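Local coordinates for segregation protein (PDB 1WCV) that hydrolyses ATP and binds DNA cooperatively in an ATP-dependent way, probably to partition the bacterial chromosome, at residues 5-13 with 130-140. Residues are numbered along the deposited sequence; the frame is centred on the assembly and turned at random.
Sequences KVRRIALAN and ALAAAEGVVVP
Glu135 meets the start of strand 8-11 with a carboxylate whose OE1 takes two backbone N-H groups, Arg7 N at 2.7 Å, nearly along the C-O axis, and Arg8 N at 2.8 Å, from above the carboxylate plane. In return Arg8 O accepts from Glu135 N (2.9 Å) and Gly136 N, so the two segments exchange hydrogen bonds in both directions. A bend at chi2 (101°) turns the carboxylate so that OE1 faces these two amides, while a water donates to Glu135 OE2 and weakly accepts from Arg7 NH1, whose stronger partner is the salt-bridged Asp109. With an alanine here, the amides of Arg7 and Arg8 would probably lose their shared acceptor and the start of the strand could shift. Beyond these bonds the strands run parallel, Ala10 N bonding to Gly136 O (2.9 Å) and Ala10 O receiving Val138 N. On one face Leu11 CD1 lies against Val138 CB (3.7 Å); on the other, Ala10 CB packs on Ala134 CB (3.8 Å), with Ala130 and Leu131 of helix 125-133 close by. At the far end Asn13 ND2 donates to Pro140 O (2.8 Å) and its OD1 weakly accepts from Gly16 N. Polar side-chain bonds thus close both ends of a strand pair held by backbone hydrogen bonds and faced with apolar side chains, the second leading directly into the ATP-binding P-loop.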
loop_
_atom_site.group_PDB
_atom_site.type_symbol
_atom_site.label_atom_id
_atom_site.label_comp_id
_atom_site.label_asym_id
_atom_site.label_seq_id
_atom_site.Cartn_x
_atom_site.Cartn_y
_atom_site.Cartn_z
ATOM N N LYS A 5 5.427 7.631 22.650
ATOM C CA LYS A 5 4.146 7.741 21.895
ATOM C C LYS A 5 4.198 8.904 20.906
ATOM O O LYS A 5 4.277 10.065 21.307
ATOM C CB LYS A 5 2.980 7.950 22.868
ATOM C CG LYS A 5 1.604 7.942 22.213
ATOM C CD LYS A 5 1.275 6.578 21.618
ATOM C CE LYS A 5 -0.069 6.593 20.901
ATOM N NZ LYS A 5 -0.384 5.280 20.267
ATOM N N VAL A 6 4.155 8.586 19.615
ATOM C CA VAL A 6 4.192 9.612 18.577
ATOM C C VAL A 6 2.865 10.354 18.527
ATOM O O VAL A 6 1.825 9.773 18.225
ATOM C CB VAL A 6 4.485 8.996 17.186
ATOM C CG1 VAL A 6 4.455 10.076 16.115
ATOM C CG2 VAL A 6 5.851 8.314 17.199
ATOM N N ARG A 7 2.906 11.644 18.833
ATOM C CA ARG A 7 1.712 12.476 18.824
ATOM C C ARG A 7 1.905 13.608 17.816
ATOM O O ARG A 7 0.980 13.984 17.090
ATOM C CB ARG A 7 1.472 13.043 20.228
ATOM C CG ARG A 7 0.042 13.481 20.504
ATOM C CD ARG A 7 -0.146 13.811 21.980
ATOM N NE ARG A 7 0.708 14.920 22.384
ATOM C CZ ARG A 7 0.473 16.192 22.082
ATOM N NH1 ARG A 7 1.314 17.132 22.487
ATOM N NH2 ARG A 7 -0.612 16.527 21.399
ATOM N N ARG A 8 3.122 14.142 17.768
ATOM C CA ARG A 8 3.455 15.223 16.845
ATOM C C ARG A 8 4.202 14.666 15.644
ATOM O O ARG A 8 5.223 13.992 15.792
ATOM C CB ARG A 8 4.322 16.271 17.536
ATOM C CG ARG A 8 3.600 17.016 18.637
ATOM C CD ARG A 8 4.556 17.903 19.395
ATOM N NE ARG A 8 3.900 18.615 20.484
ATOM C CZ ARG A 8 4.552 19.298 21.416
ATOM N NH1 ARG A 8 3.884 19.921 22.376
ATOM N NH2 ARG A 8 5.877 19.348 21.391
ATOM N N ILE A 9 3.681 14.958 14.459
ATOM C CA ILE A 9 4.273 14.483 13.222
ATOM C C ILE A 9 4.633 15.650 12.314
ATOM O O ILE A 9 3.785 16.473 11.961
ATOM C CB ILE A 9 3.286 13.545 12.477
ATOM C CG1 ILE A 9 2.937 12.351 13.372
ATOM C CG2 ILE A 9 3.892 13.072 11.168
ATOM C CD1 ILE A 9 1.795 11.489 12.839
ATOM N N ALA A 10 5.905 15.722 11.942
ATOM C CA ALA A 10 6.361 16.777 11.062
ATOM C C ALA A 10 6.346 16.242 9.639
ATOM O O ALA A 10 6.719 15.093 9.402
ATOM C CB ALA A 10 7.785 17.203 11.438
ATOM N N LEU A 11 5.874 17.071 8.713
ATOM C CA LEU A 11 5.861 16.732 7.295
ATOM C C LEU A 11 7.019 17.569 6.763
ATOM O O LEU A 11 6.956 18.802 6.793
ATOM C CB LEU A 11 4.554 17.175 6.631
ATOM C CG LEU A 11 3.236 16.459 6.966
ATOM C CD1 LEU A 11 3.329 15.003 6.582
ATOM C CD2 LEU A 11 2.915 16.614 8.442
ATOM N N ALA A 12 8.082 16.913 6.304
ATOM C CA ALA A 12 9.241 17.650 5.816
ATOM C C ALA A 12 10.029 16.917 4.747
ATOM O O ALA A 12 10.098 15.694 4.736
ATOM C CB ALA A 12 10.166 17.973 6.981
ATOM N N ASN A 13 10.602 17.687 3.830
ATOM C CA ASN A 13 11.466 17.132 2.801
ATOM C C ASN A 13 12.470 18.227 2.484
ATOM O O ASN A 13 12.372 19.338 3.002
ATOM C CB ASN A 13 10.691 16.699 1.547
ATOM C CG ASN A 13 9.884 17.815 0.947
ATOM O OD1 ASN A 13 10.173 18.987 1.165
ATOM N ND2 ASN A 13 8.872 17.460 0.177
ATOM N N ALA A 130 10.363 22.549 13.754
ATOM C CA ALA A 130 9.380 21.489 13.569
ATOM C C ALA A 130 10.003 20.157 13.972
ATOM O O ALA A 130 9.398 19.360 14.694
ATOM C CB ALA A 130 8.933 21.440 12.108
ATOM N N LEU A 131 11.231 19.934 13.517
ATOM C CA LEU A 131 11.938 18.701 13.812
ATOM C C LEU A 131 12.287 18.557 15.285
ATOM O O LEU A 131 12.349 17.447 15.810
ATOM C CB LEU A 131 13.208 18.616 12.969
ATOM C CG LEU A 131 12.963 18.521 11.463
ATOM C CD1 LEU A 131 14.278 18.353 10.720
ATOM C CD2 LEU A 131 12.042 17.347 11.191
ATOM N N ALA A 132 12.514 19.683 15.952
ATOM C CA ALA A 132 12.865 19.659 17.367
ATOM C C ALA A 132 11.651 19.427 18.252
ATOM O O ALA A 132 11.789 19.030 19.406
ATOM C CB ALA A 132 13.556 20.964 17.758
ATOM N N ALA A 133 10.460 19.651 17.704
ATOM C CA ALA A 133 9.228 19.480 18.469
ATOM C C ALA A 133 8.469 18.187 18.170
ATOM O O ALA A 133 7.661 17.723 18.980
ATOM C CB ALA A 133 8.318 20.670 18.228
ATOM N N ALA A 134 8.727 17.602 17.011
ATOM C CA ALA A 134 8.033 16.384 16.608
ATOM C C ALA A 134 8.625 15.098 17.167
ATOM O O ALA A 134 9.757 15.072 17.635
ATOM C CB ALA A 134 8.003 16.301 15.085
ATOM N N GLU A 135 7.840 14.024 17.121
ATOM C CA GLU A 135 8.318 12.724 17.557
ATOM C C GLU A 135 8.443 11.848 16.305
ATOM O O GLU A 135 9.290 10.962 16.231
ATOM C CB GLU A 135 7.348 12.079 18.546
ATOM C CG GLU A 135 7.250 12.775 19.893
ATOM C CD GLU A 135 6.019 13.645 20.011
ATOM O OE1 GLU A 135 4.921 13.162 19.671
ATOM O OE2 GLU A 135 6.144 14.808 20.449
ATOM N N GLY A 136 7.597 12.120 15.314
ATOM C CA GLY A 136 7.635 11.348 14.080
ATOM C C GLY A 136 7.734 12.256 12.874
ATOM O O GLY A 136 7.275 13.395 12.911
ATOM N N VAL A 137 8.343 11.761 11.801
ATOM C CA VAL A 137 8.481 12.549 10.582
ATOM C C VAL A 137 7.998 11.769 9.368
ATOM O O VAL A 137 8.302 10.586 9.230
ATOM C CB VAL A 137 9.958 12.933 10.303
ATOM C CG1 VAL A 137 10.043 13.803 9.060
ATOM C CG2 VAL A 137 10.557 13.655 11.504
ATOM N N VAL A 138 7.228 12.432 8.511
ATOM C CA VAL A 138 6.761 11.830 7.267
ATOM C C VAL A 138 7.452 12.671 6.204
ATOM O O VAL A 138 7.314 13.897 6.189
ATOM C CB VAL A 138 5.236 11.931 7.090
ATOM C CG1 VAL A 138 4.850 11.552 5.655
ATOM C CG2 VAL A 138 4.539 10.996 8.066
ATOM N N VAL A 139 8.215 12.009 5.339
ATOM C CA VAL A 139 8.972 12.679 4.283
ATOM C C VAL A 139 8.284 12.428 2.950
ATOM O O VAL A 139 8.418 11.349 2.380
ATOM C CB VAL A 139 10.412 12.125 4.213
ATOM C CG1 VAL A 139 11.233 12.917 3.179
ATOM C CG2 VAL A 139 11.067 12.195 5.594
ATOM N N PRO A 140 7.520 13.416 2.453
ATOM C CA PRO A 140 6.812 13.282 1.176
ATOM C C PRO A 140 7.759 13.648 0.046
ATOM O O PRO A 140 8.315 14.742 0.026
ATOM C CB PRO A 140 5.655 14.282 1.305
ATOM C CG PRO A 140 5.585 14.583 2.815
ATOM C CD PRO A 140 7.033 14.596 3.181
HETATM O O HOH W 1 3.961 15.425 22.269
#